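Local coordinates for (S)-imine reductase (Streptomyces sp. GF3546, PDB 4OQY), which reduces imines to amines with S selectivity, probably using NADPH as the hydride donor, and can serve the direct reductive amination of ketones, at residues Thr7-Gly12 and Glu54-Ala59; Glu61-Ser66 and Ser85-Ala90; Ser131-Ser136 and Val151-Asp156; Gly137-Phe142 and Ala155-Glu160; Arg233-Ala238 and Ala267-Gly272. One frame throughout, in Å; residues are numbered along the deposited sequence.

Contact 1: Thr7-Gly12 and Glu54-Ala59; sequences TVIGLG and EDALSA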
# COMPACT_ATOMS: atom_id res chain seq x y z
N THR B 7 18.29 -31.14 6.83
CA THR B 7 17.81 -30.97 8.17
C THR B 7 17.01 -29.67 8.22
O THR B 7 17.40 -28.67 7.61
CB THR B 7 18.99 -30.92 9.18
OG1 THR B 7 19.56 -32.23 9.29
CG2 THR B 7 18.54 -30.46 10.55
N VAL B 8 15.88 -29.71 8.92
CA VAL B 8 15.09 -28.53 9.20
C VAL B 8 14.98 -28.39 10.73
O VAL B 8 14.49 -29.30 11.42
CB VAL B 8 13.69 -28.58 8.54
CG1 VAL B 8 12.88 -27.33 8.90
CG2 VAL B 8 13.81 -28.72 7.02
N ILE B 9 15.41 -27.25 11.23
CA ILE B 9 15.29 -26.88 12.65
C ILE B 9 14.26 -25.75 12.80
O ILE B 9 14.40 -24.70 12.17
CB ILE B 9 16.66 -26.45 13.20
CG1 ILE B 9 17.61 -27.66 13.26
CG2 ILE B 9 16.55 -25.80 14.58
CD1 ILE B 9 19.04 -27.27 13.62
N GLY B 10 13.26 -25.94 13.67
CA GLY B 10 12.17 -24.97 13.77
C GLY B 10 10.96 -25.53 13.03
O GLY B 10 10.95 -25.57 11.80
N LEU B 11 9.96 -25.94 13.79
CA LEU B 11 8.76 -26.56 13.26
C LEU B 11 7.51 -25.79 13.65
O LEU B 11 6.46 -26.40 13.93
CB LEU B 11 8.66 -27.99 13.76
CG LEU B 11 9.84 -28.89 13.44
CD1 LEU B 11 9.64 -30.27 14.05
CD2 LEU B 11 10.06 -28.98 11.94
N GLY B 12 7.61 -24.47 13.65
CA GLY B 12 6.43 -23.64 13.53
C GLY B 12 5.79 -23.83 12.16
O GLY B 12 6.20 -24.69 11.36
N GLU B 54 22.43 -31.46 18.27
CA GLU B 54 23.66 -32.04 17.75
C GLU B 54 23.39 -33.10 16.67
O GLU B 54 24.03 -33.12 15.62
CB GLU B 54 24.46 -32.70 18.88
CG GLU B 54 25.12 -31.74 19.84
CD GLU B 54 24.28 -31.39 21.06
OE1 GLU B 54 23.04 -31.59 21.04
OE2 GLU B 54 24.86 -30.88 22.06
N ASP B 55 22.47 -34.00 16.98
CA ASP B 55 22.14 -35.11 16.05
C ASP B 55 21.49 -34.60 14.76
O ASP B 55 21.75 -35.13 13.66
CB ASP B 55 21.24 -36.14 16.75
CG ASP B 55 21.98 -36.89 17.85
OD1 ASP B 55 23.11 -37.33 17.59
OD2 ASP B 55 21.47 -37.01 19.00
N ALA B 56 20.67 -33.55 14.89
CA ALA B 56 20.11 -32.87 13.72
C ALA B 56 21.21 -32.29 12.82
O ALA B 56 21.16 -32.40 11.59
CB ALA B 56 19.14 -31.77 14.16
N LEU B 57 22.20 -31.66 13.45
CA LEU B 57 23.26 -31.03 12.73
C LEU B 57 24.17 -32.03 12.10
O LEU B 57 24.58 -31.86 10.96
CB LEU B 57 24.10 -30.15 13.65
CG LEU B 57 23.40 -28.91 14.17
CD1 LEU B 57 24.31 -28.19 15.14
CD2 LEU B 57 23.00 -27.99 13.03
N SER B 58 24.47 -33.11 12.82
CA SER B 58 25.35 -34.13 12.28
C SER B 58 24.70 -34.91 11.13
O SER B 58 25.40 -35.50 10.29
CB SER B 58 25.78 -35.08 13.38
OG SER B 58 26.85 -35.89 12.94
N ALA B 59 23.38 -34.91 11.08
CA ALA B 59 22.70 -35.73 10.08
C ALA B 59 22.93 -35.31 8.64
O ALA B 59 22.81 -36.14 7.73
CB ALA B 59 21.20 -35.75 10.37
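Thr-7 turns both branches of its side chain toward the helix turn at Ala-56. With chi1 at -71° the hydroxyl stands beside the backbone N and CG2 lies anti to that N, which brings both the oxygen and the methyl up to Ala-56 O. OG1 comes within 2.8 Å of Ala-56 O. Asn-60 OD1 is a second acceptor for this hydroxyl, and its single proton may go to either. The methyl CG2 sits 3.9 Å from Ala-56 CB. A threonine suits the place because it offers polar and apolar ends to a buried helix surface, and alanine because its short side chain lets the backbone come close. This is the packing of a Rossmann domain: helix 53-58 lies on the sheet with its local axis 8.5 Å from that of strand 7-9, the two running 145° apart in direction. After the strand, Gly-10 and Gly-12 fit the GxGxxG pattern, and Leu-11 and Gly-12 belong to the NADPH site, without cofactor in this chain; at the backbone angles of Gly-10 a side chain would jam against Ile-9 O. Ile-9 points its extended CG1 branch at the helix. Its CD1 meets Leu-57 CD2 at 4.1 Å, the two side chains crossing at about a right angle. Leu-57 leaves its helix pointing away, but its end bends back, and both aliphatic chains also pack on Ile-63 of the next strand.

Contact 2: Glu61-Ser66 and Ser85-Ala90; sequences ELIVLS and SGKVIA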
# COMPACT_ATOMS: atom_id res chain seq x y z
N GLU B 61 24.64 -32.03 5.71
CA GLU B 61 25.44 -30.84 5.42
C GLU B 61 24.54 -29.59 5.43
O GLU B 61 24.92 -28.55 5.99
CB GLU B 61 26.15 -30.97 4.07
CG GLU B 61 27.06 -29.79 3.76
CD GLU B 61 27.76 -29.90 2.42
OE1 GLU B 61 27.29 -30.65 1.55
OE2 GLU B 61 28.77 -29.21 2.24
N LEU B 62 23.37 -29.71 4.81
CA LEU B 62 22.46 -28.58 4.65
C LEU B 62 21.44 -28.49 5.76
O LEU B 62 20.59 -29.38 5.93
CB LEU B 62 21.71 -28.65 3.33
CG LEU B 62 20.86 -27.41 3.03
CD1 LEU B 62 21.75 -26.21 2.79
CD2 LEU B 62 19.99 -27.66 1.82
N ILE B 63 21.56 -27.41 6.53
CA ILE B 63 20.75 -27.14 7.70
C ILE B 63 19.90 -25.91 7.42
O ILE B 63 20.42 -24.80 7.32
CB ILE B 63 21.65 -26.83 8.93
CG1 ILE B 63 22.75 -27.89 9.08
CG2 ILE B 63 20.80 -26.69 10.18
CD1 ILE B 63 22.30 -29.32 9.30
N VAL B 64 18.60 -26.12 7.33
CA VAL B 64 17.64 -25.06 7.11
C VAL B 64 17.02 -24.65 8.42
O VAL B 64 16.45 -25.48 9.15
CB VAL B 64 16.49 -25.54 6.21
CG1 VAL B 64 15.44 -24.45 6.04
CG2 VAL B 64 17.05 -25.98 4.87
N LEU B 65 17.11 -23.36 8.71
CA LEU B 65 16.57 -22.81 9.94
C LEU B 65 15.36 -21.97 9.62
O LEU B 65 15.41 -21.07 8.76
CB LEU B 65 17.60 -21.89 10.64
CG LEU B 65 19.01 -22.40 10.92
CD1 LEU B 65 19.79 -21.29 11.60
CD2 LEU B 65 19.07 -23.66 11.76
N SER B 66 14.28 -22.27 10.31
CA SER B 66 13.06 -21.51 10.21
C SER B 66 12.62 -21.13 11.61
O SER B 66 11.79 -21.81 12.21
CB SER B 66 11.98 -22.36 9.55
OG SER B 66 10.88 -21.54 9.24
N SER B 85 30.96 -27.55 12.13
CA SER B 85 32.05 -27.67 11.18
C SER B 85 31.57 -28.35 9.89
O SER B 85 30.97 -29.41 9.96
CB SER B 85 33.17 -28.48 11.81
OG SER B 85 34.09 -28.86 10.82
N GLY B 86 31.82 -27.70 8.75
CA GLY B 86 31.46 -28.26 7.45
C GLY B 86 29.99 -28.15 7.11
O GLY B 86 29.56 -28.70 6.09
N LYS B 87 29.21 -27.44 7.92
CA LYS B 87 27.78 -27.27 7.62
C LYS B 87 27.52 -26.03 6.77
O LYS B 87 28.30 -25.07 6.75
CB LYS B 87 26.95 -27.17 8.91
CG LYS B 87 27.13 -28.32 9.89
CD LYS B 87 26.68 -29.66 9.31
CE LYS B 87 27.52 -30.79 9.88
NZ LYS B 87 26.94 -32.12 9.60
N VAL B 88 26.39 -26.08 6.08
CA VAL B 88 25.87 -24.95 5.35
C VAL B 88 24.55 -24.60 6.00
O VAL B 88 23.61 -25.38 5.99
CB VAL B 88 25.64 -25.28 3.86
CG1 VAL B 88 24.98 -24.11 3.14
CG2 VAL B 88 26.96 -25.64 3.19
N ILE B 89 24.51 -23.43 6.62
CA ILE B 89 23.30 -22.96 7.26
C ILE B 89 22.51 -22.09 6.30
O ILE B 89 22.97 -21.01 5.92
CB ILE B 89 23.64 -22.16 8.50
CG1 ILE B 89 24.45 -23.04 9.46
CG2 ILE B 89 22.37 -21.67 9.18
CD1 ILE B 89 25.15 -22.25 10.53
N ALA B 90 21.34 -22.56 5.90
CA ALA B 90 20.41 -21.77 5.12
C ALA B 90 19.44 -21.16 6.12
O ALA B 90 18.47 -21.78 6.53
CB ALA B 90 19.69 -22.66 4.11
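Glu-61 and Val-88 begin a run of four backbone hydrogen bonds that zip two parallel strands together. Val-88 N donates to Glu-61 O at 2.9 Å and is almost straight, 178°. Ile-63 then works both ways, its N donating to Val-88 O and its O accepting from Ala-90 N at 2.8 Å; Leu-65 N closes the series on Ala-90 O. Weaker CA-H...O contacts fill in between, such as Ile-89 CA to Ile-63 O at 3.4 Å. The apolar contacts divide between two faces. On one, Leu-62 CD1 lies 3.9 Å from Val-88 CG1 and also reaches Ala-90 CB; Leu-62 CG stands anti to its backbone N (chi1 -173°), and chi2 near 67° brings CD1 to the neighbouring strand. Helix 139-149 covers Leu-62 and Val-88, while helix 13-24 covers Val-64. Ile-63 and Ile-89 occupy the other face, and Leu-65 CD1 meets Ile-89 CG2 at 3.6 Å before packing on helix 70-77. Beta-branched valine and isoleucine suit the extended backbone, and the methyl of Ala-90 fits between the side chains of Leu-62 and Val-64. Among polar side chains, Lys-87 curls past Glu-61 O so that its NZ donates to Leu-57 O and Asn-60 O, two carbonyls where helix 53-58 gives way to strand 62-65. Strand 62-65, helix 70-77 and strand 88-91 form a beta-alpha-beta crossover, the repeating unit of the Rossmann fold.

Contact 3: Ser131-Ser136 and Val151-Asp156; sequences SSTYYS and VLTNAD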
# COMPACT_ATOMS: atom_id res chain seq x y z
N SER B 131 6.02 -19.09 -5.93
CA SER B 131 6.70 -18.70 -4.70
C SER B 131 8.18 -18.48 -4.92
O SER B 131 8.81 -19.17 -5.70
CB SER B 131 6.51 -19.77 -3.66
OG SER B 131 5.14 -19.81 -3.42
N SER B 132 8.72 -17.51 -4.18
CA SER B 132 10.14 -17.19 -4.30
C SER B 132 10.75 -16.78 -2.96
O SER B 132 10.03 -16.41 -2.03
CB SER B 132 10.33 -16.10 -5.36
OG SER B 132 11.70 -15.97 -5.70
N THR B 133 12.07 -16.97 -2.86
CA THR B 133 12.87 -16.63 -1.71
C THR B 133 14.11 -15.90 -2.22
O THR B 133 14.78 -16.36 -3.15
CB THR B 133 13.29 -17.90 -0.92
OG1 THR B 133 12.12 -18.56 -0.41
CG2 THR B 133 14.23 -17.57 0.27
N TYR B 134 14.42 -14.78 -1.59
CA TYR B 134 15.71 -14.08 -1.80
C TYR B 134 16.83 -14.84 -1.12
O TYR B 134 16.69 -15.24 0.03
CB TYR B 134 15.67 -12.69 -1.19
CG TYR B 134 14.53 -11.82 -1.66
CD1 TYR B 134 14.52 -11.32 -2.94
CD2 TYR B 134 13.50 -11.47 -0.81
CE1 TYR B 134 13.51 -10.49 -3.37
CE2 TYR B 134 12.46 -10.66 -1.24
CZ TYR B 134 12.48 -10.18 -2.51
OH TYR B 134 11.48 -9.37 -2.97
N TYR B 135 17.97 -15.00 -1.80
CA TYR B 135 19.14 -15.64 -1.21
C TYR B 135 20.36 -14.76 -1.39
O TYR B 135 20.50 -14.08 -2.42
CB TYR B 135 19.42 -17.01 -1.83
CG TYR B 135 18.49 -18.07 -1.31
CD1 TYR B 135 18.67 -18.62 -0.04
CD2 TYR B 135 17.40 -18.51 -2.07
CE1 TYR B 135 17.80 -19.58 0.44
CE2 TYR B 135 16.53 -19.45 -1.58
CZ TYR B 135 16.73 -19.99 -0.34
OH TYR B 135 15.84 -20.93 0.13
N SER B 136 21.22 -14.74 -0.38
CA SER B 136 22.51 -14.09 -0.49
C SER B 136 23.54 -14.82 0.37
O SER B 136 23.20 -15.52 1.32
CB SER B 136 22.44 -12.58 -0.17
OG SER B 136 22.14 -12.30 1.20
N VAL B 151 13.35 -26.66 -4.20
CA VAL B 151 12.19 -27.50 -3.94
C VAL B 151 11.19 -26.67 -3.12
O VAL B 151 9.99 -26.79 -3.28
CB VAL B 151 12.59 -28.80 -3.22
CG1 VAL B 151 11.36 -29.58 -2.82
CG2 VAL B 151 13.48 -29.66 -4.12
N LEU B 152 11.69 -25.77 -2.26
CA LEU B 152 10.78 -24.99 -1.44
C LEU B 152 10.10 -23.87 -2.23
O LEU B 152 8.89 -23.62 -2.09
CB LEU B 152 11.55 -24.40 -0.24
CG LEU B 152 12.20 -25.43 0.69
CD1 LEU B 152 12.92 -24.73 1.84
CD2 LEU B 152 11.18 -26.41 1.24
N THR B 153 10.90 -23.14 -3.00
CA THR B 153 10.46 -21.97 -3.73
C THR B 153 11.48 -21.77 -4.85
O THR B 153 12.56 -22.34 -4.80
CB THR B 153 10.48 -20.67 -2.85
OG1 THR B 153 11.83 -20.31 -2.49
CG2 THR B 153 9.65 -20.76 -1.55
N ASN B 154 11.18 -20.93 -5.82
CA ASN B 154 12.24 -20.38 -6.66
C ASN B 154 13.30 -19.75 -5.72
O ASN B 154 12.96 -19.24 -4.64
CB ASN B 154 11.65 -19.35 -7.65
CG ASN B 154 12.71 -18.60 -8.48
OD1 ASN B 154 13.00 -18.98 -9.61
ND2 ASN B 154 13.27 -17.52 -7.92
N ALA B 155 14.57 -19.85 -6.11
CA ALA B 155 15.69 -19.39 -5.30
C ALA B 155 16.35 -18.26 -6.05
O ALA B 155 16.96 -18.47 -7.09
CB ALA B 155 16.66 -20.54 -5.10
N ASP B 156 16.18 -17.04 -5.55
CA ASP B 156 16.55 -15.88 -6.32
C ASP B 156 17.80 -15.31 -5.66
O ASP B 156 17.70 -14.64 -4.64
CB ASP B 156 15.40 -14.87 -6.33
CG ASP B 156 15.74 -13.60 -7.09
OD1 ASP B 156 16.84 -13.48 -7.67
OD2 ASP B 156 14.89 -12.69 -7.11
O HOH W 1 12.46 -13.36 -6.20
O HOH W 2 13.95 -21.77 -1.59
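Thr-133 joins its hydroxyl to that of Thr-153, just ahead of the neighbouring strand, OG1 to OG1 at 2.7 Å, Thr-133 donating. Thr-153 OG1 passes its proton to Asn-154 O and accepts another from a water, which also bonds Tyr-135 OH. Its chi1 of 66°, between the backbone N and the carbonyl carbon, places the oxygen where all three partners reach it. Asn-154 O is gripped twice, by that hydroxyl and by Thr-133 N at 3.0 Å, from opposite faces of its plane. The remaining backbone bonds run from Asn-154 N to Ser-131 O, from Asp-156 N to Thr-133 O at 2.9 Å, and from Tyr-135 N to Asp-156 O. On the face of Ser-132, OG accepts from Asn-154 ND2 at 3.1 Å, and a second water links it to Asp-156 OD2. That carboxylate is held by Tyr-203 of the second subunit and, through OD1, by Arg-158. Short hydroxyl residues suit a polar seam, while Tyr-135 adds an apolar contact: its CE2 lies 3.7 Å from Ala-155 CB. Strands 132-136 and 154-157 are the parallel pair of a beta-alpha-beta unit, closed by helix 139-149, at one end of this chain's mixed sheet.

Contact 4: Gly137-Phe142 and Ala155-Glu160; sequences GPKDVF and ADYRGE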
# COMPACT_ATOMS: atom_id res chain seq x y z
N GLY B 137 24.81 -14.64 0.01
CA GLY B 137 25.89 -15.41 0.59
C GLY B 137 26.85 -15.90 -0.47
O GLY B 137 26.76 -15.49 -1.63
N PRO B 138 27.77 -16.79 -0.10
CA PRO B 138 28.76 -17.20 -1.09
C PRO B 138 28.14 -17.92 -2.31
O PRO B 138 27.34 -18.85 -2.16
CB PRO B 138 29.70 -18.11 -0.31
CG PRO B 138 29.00 -18.43 0.98
CD PRO B 138 28.08 -17.29 1.25
N LYS B 139 28.53 -17.49 -3.50
CA LYS B 139 27.89 -18.00 -4.69
C LYS B 139 28.17 -19.49 -4.87
O LYS B 139 27.27 -20.23 -5.24
CB LYS B 139 28.28 -17.20 -5.94
CG LYS B 139 27.62 -17.66 -7.25
CD LYS B 139 26.10 -17.75 -7.13
CE LYS B 139 25.27 -17.72 -8.41
NZ LYS B 139 26.00 -18.22 -9.60
N ASP B 140 29.39 -19.95 -4.59
CA ASP B 140 29.72 -21.36 -4.80
C ASP B 140 28.87 -22.25 -3.89
O ASP B 140 28.36 -23.29 -4.31
CB ASP B 140 31.23 -21.63 -4.64
CG ASP B 140 31.76 -21.31 -3.26
OD1 ASP B 140 31.16 -20.46 -2.55
OD2 ASP B 140 32.79 -21.90 -2.88
N VAL B 141 28.67 -21.79 -2.66
CA VAL B 141 27.82 -22.49 -1.71
C VAL B 141 26.36 -22.48 -2.19
O VAL B 141 25.68 -23.49 -2.13
CB VAL B 141 27.91 -21.85 -0.30
CG1 VAL B 141 26.96 -22.54 0.67
CG2 VAL B 141 29.35 -21.86 0.22
N PHE B 142 25.88 -21.34 -2.68
CA PHE B 142 24.53 -21.25 -3.19
C PHE B 142 24.34 -22.24 -4.33
O PHE B 142 23.38 -22.99 -4.32
CB PHE B 142 24.16 -19.85 -3.66
CG PHE B 142 22.81 -19.77 -4.33
CD1 PHE B 142 21.65 -19.70 -3.57
CD2 PHE B 142 22.70 -19.82 -5.72
CE1 PHE B 142 20.41 -19.64 -4.18
CE2 PHE B 142 21.46 -19.77 -6.34
CZ PHE B 142 20.31 -19.68 -5.56
N ALA B 155 14.57 -19.85 -6.11
CA ALA B 155 15.69 -19.39 -5.30
C ALA B 155 16.35 -18.26 -6.05
O ALA B 155 16.96 -18.47 -7.09
CB ALA B 155 16.66 -20.54 -5.10
N ASP B 156 16.18 -17.04 -5.55
CA ASP B 156 16.55 -15.88 -6.32
C ASP B 156 17.80 -15.31 -5.66
O ASP B 156 17.70 -14.64 -4.64
CB ASP B 156 15.40 -14.87 -6.33
CG ASP B 156 15.74 -13.60 -7.09
OD1 ASP B 156 16.84 -13.48 -7.67
OD2 ASP B 156 14.89 -12.69 -7.11
N TYR B 157 18.97 -15.63 -6.23
CA TYR B 157 20.27 -15.20 -5.69
C TYR B 157 20.52 -13.74 -6.01
O TYR B 157 20.43 -13.33 -7.17
CB TYR B 157 21.42 -16.05 -6.25
CG TYR B 157 22.79 -15.67 -5.71
CD1 TYR B 157 23.22 -16.13 -4.47
CD2 TYR B 157 23.67 -14.88 -6.46
CE1 TYR B 157 24.47 -15.79 -3.96
CE2 TYR B 157 24.93 -14.54 -5.96
CZ TYR B 157 25.32 -15.01 -4.71
OH TYR B 157 26.56 -14.69 -4.19
N ARG B 158 20.80 -12.95 -4.97
CA ARG B 158 20.87 -11.50 -5.07
C ARG B 158 22.28 -10.93 -4.91
O ARG B 158 22.48 -9.75 -5.16
CB ARG B 158 19.94 -10.83 -4.04
CG ARG B 158 18.46 -11.19 -4.11
CD ARG B 158 17.72 -10.41 -5.19
NE ARG B 158 17.96 -10.91 -6.52
CZ ARG B 158 18.26 -10.18 -7.58
NH1 ARG B 158 18.33 -8.85 -7.56
NH2 ARG B 158 18.46 -10.80 -8.72
N GLY B 159 23.24 -11.74 -4.48
CA GLY B 159 24.64 -11.29 -4.34
C GLY B 159 25.39 -11.92 -3.20
O GLY B 159 24.85 -12.73 -2.46
N GLU B 160 26.65 -11.53 -3.02
CA GLU B 160 27.53 -12.19 -2.04
C GLU B 160 27.24 -11.80 -0.60
O GLU B 160 27.25 -12.64 0.30
CB GLU B 160 29.00 -11.92 -2.38
CG GLU B 160 29.56 -12.84 -3.46
CD GLU B 160 30.19 -14.11 -2.90
OE1 GLU B 160 30.62 -14.10 -1.72
OE2 GLU B 160 30.29 -15.13 -3.64
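Tyr-157 leans across the start of helix 139-149, touching Phe-142 first. Its CB lies over one face of the Phe-142 ring, 3.9 Å from the centroid, in a CH-pi contact. CG stands anti to the backbone N (chi1 -179°), which carries the ring along the helix end. CD1 comes 3.7 Å from Phe-142 CG, the two rings meeting obliquely with their planes at 38°. Farther along the same side of the ring, CD2 and CE2 meet the aliphatic part of Lys-139, whose CD sits over the face 3.7 Å from the Tyr-157 centroid; Gly-159 N lies against the opposite face. The lysine's NZ forms a salt bridge with Asp-143. These residues close the beta-alpha-beta unit of strand 132-136, helix 139-149 and strand 154-157, in which the helix N-terminus lies beside the chain leaving the last strand. Toward the tip, Gly-137 O lies at the ring's edge, in its plane, beside CE1, and OH donates to that oxygen at 2.7 Å, nearly in line with its C=O bond. Tyrosine suits this place because its ring spans the apolar layer and its hydroxyl reaches the backbone beyond. Gly-137, whose backbone angles call for glycine, gives its N to Gly-159 O at 3.1 Å. Glu-160 bends at chi2 (-91°) so that OE2 accepts from Lys-139 N at 2.9 Å, met from above the carboxylate plane; the negative charge at a helix N-terminus is probably favourable. Phe-142 CZ packs 3.8 Å from Ala-155 CB, the methyl lying at the ring's edge.

Contact 5: Arg233-Ala238 and Ala267-Gly272; sequences RLAMGA and AGMEKG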
# COMPACT_ATOMS: atom_id res chain seq x y z
N ARG B 233 3.81 16.27 -10.62
CA ARG B 233 4.31 17.42 -9.85
C ARG B 233 4.11 17.15 -8.37
O ARG B 233 2.99 16.92 -7.91
CB ARG B 233 3.60 18.74 -10.20
CG ARG B 233 4.16 19.44 -11.43
CD ARG B 233 3.44 20.75 -11.78
NE ARG B 233 3.57 21.79 -10.75
CZ ARG B 233 2.58 22.30 -10.00
NH1 ARG B 233 1.31 21.90 -10.14
NH2 ARG B 233 2.86 23.23 -9.10
N LEU B 234 5.21 17.20 -7.62
CA LEU B 234 5.14 17.02 -6.16
C LEU B 234 4.09 17.91 -5.48
O LEU B 234 3.41 17.45 -4.57
CB LEU B 234 6.51 17.25 -5.53
CG LEU B 234 6.52 17.11 -4.01
CD1 LEU B 234 6.30 15.67 -3.62
CD2 LEU B 234 7.82 17.60 -3.42
N ALA B 235 3.99 19.17 -5.91
CA ALA B 235 3.01 20.11 -5.36
C ALA B 235 1.56 19.61 -5.37
O ALA B 235 0.80 19.86 -4.45
CB ALA B 235 3.09 21.43 -6.08
N MET B 236 1.18 18.93 -6.46
CA MET B 236 -0.15 18.37 -6.55
C MET B 236 -0.35 17.25 -5.54
O MET B 236 -1.41 17.14 -4.90
CB MET B 236 -0.43 17.91 -7.99
CG MET B 236 -0.30 19.04 -9.02
SD MET B 236 -1.62 20.30 -9.09
CE MET B 236 -1.26 21.50 -7.80
N GLY B 237 0.67 16.40 -5.41
CA GLY B 237 0.66 15.36 -4.40
C GLY B 237 0.54 15.92 -3.01
O GLY B 237 -0.25 15.44 -2.20
N ALA B 238 1.34 16.95 -2.71
CA ALA B 238 1.27 17.60 -1.41
C ALA B 238 -0.12 18.14 -1.10
O ALA B 238 -0.57 18.03 0.03
CB ALA B 238 2.31 18.72 -1.32
N ALA B 267 8.65 17.94 3.70
CA ALA B 267 10.09 18.11 3.59
C ALA B 267 10.52 18.26 2.14
O ALA B 267 11.43 18.99 1.83
CB ALA B 267 10.82 16.95 4.25
N GLY B 268 9.84 17.55 1.23
CA GLY B 268 10.14 17.72 -0.18
C GLY B 268 9.82 19.10 -0.69
O GLY B 268 10.63 19.72 -1.40
N MET B 269 8.69 19.63 -0.28
CA MET B 269 8.30 20.97 -0.66
C MET B 269 9.31 21.99 -0.13
O MET B 269 9.67 22.91 -0.83
CB MET B 269 6.91 21.32 -0.14
CG MET B 269 5.79 20.48 -0.72
SD MET B 269 5.56 20.80 -2.47
CE MET B 269 4.81 22.43 -2.42
N GLU B 270 9.75 21.79 1.10
CA GLU B 270 10.70 22.75 1.74
C GLU B 270 12.09 22.66 1.13
O GLU B 270 12.86 23.62 1.22
CB GLU B 270 10.75 22.52 3.25
CG GLU B 270 9.41 22.81 3.92
CD GLU B 270 9.46 22.83 5.44
OE1 GLU B 270 10.31 22.14 6.05
OE2 GLU B 270 8.63 23.57 6.02
N LYS B 271 12.40 21.54 0.47
CA LYS B 271 13.68 21.40 -0.23
C LYS B 271 13.62 21.87 -1.68
O LYS B 271 14.54 21.64 -2.42
CB LYS B 271 14.23 19.98 -0.14
CG LYS B 271 14.60 19.57 1.26
CD LYS B 271 15.89 20.22 1.69
CE LYS B 271 16.52 19.59 2.91
NZ LYS B 271 16.35 18.11 2.85
N GLY B 272 12.56 22.58 -2.06
CA GLY B 272 12.51 23.18 -3.39
C GLY B 272 12.05 22.22 -4.48
O GLY B 272 12.20 22.51 -5.67
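Two helices of the C-terminal domain pack side by side, the first turn of helix 234-251 against the last turn of helix 256-270, through Leu-234 and Met-269. No hydrogen bond crosses the contact, which is apolar. Leu-234 holds CG anti to its N (chi1 179°), pushing CD2 onto the opposing backbone, 3.7 Å from Gly-268 C. Glycine suits that spot because, lacking a side chain, it lets the leucine methyl settle against the helix. Met-269, bent at chi2 and chi3, runs past Leu-234 in the opposite direction. Its CG meets Ala-238 CB at 3.9 Å, its SD lies 3.9 Å from Ala-235 CA, and its CE comes 4.2 Å from Ala-235 CB. The flexible thioether follows the surface left by two alanines one helical turn apart. A Schellman motif ends helix 256-270: Gly-272 N donates to Met-269 O at 3.2 Å, Phe-273 N goes to Gly-268 O, and the positive phi of Gly-272 favours glycine. The chain beyond folds back over helix 234-251, where Ala-274 and Asn-276 bond to the backbone of Ala-235 and Leu-234 and Glu-275 pairs with Arg-233, while Leu-281 of helix 281-285 packs on Leu-234.

How the contacts relate
From the N terminus, contact 1 closes the first loop, bringing helix 53-58 back onto strand 6-9. Contact 2 opens next and closes a shorter one from strand 62-65 to 88-91; the two are in series yet touch, since strands 6-9 and 62-65 are neighbours in one sheet. Contacts 3 and 4 overlap: 131-136 and 137-142 follow directly in the chain, and both reach strand 154-157, sharing Ala-155 and Asp-156, with contact 4 joining the intervening helix to that strand's end. Val-141 of contact 4 also packs on Val-88 of contact 2. Contact 5 stands apart, about 40 Å from contact 4 between centres, and closes the hairpin of helices 234-251 and 256-270 in the helical C-terminal domain.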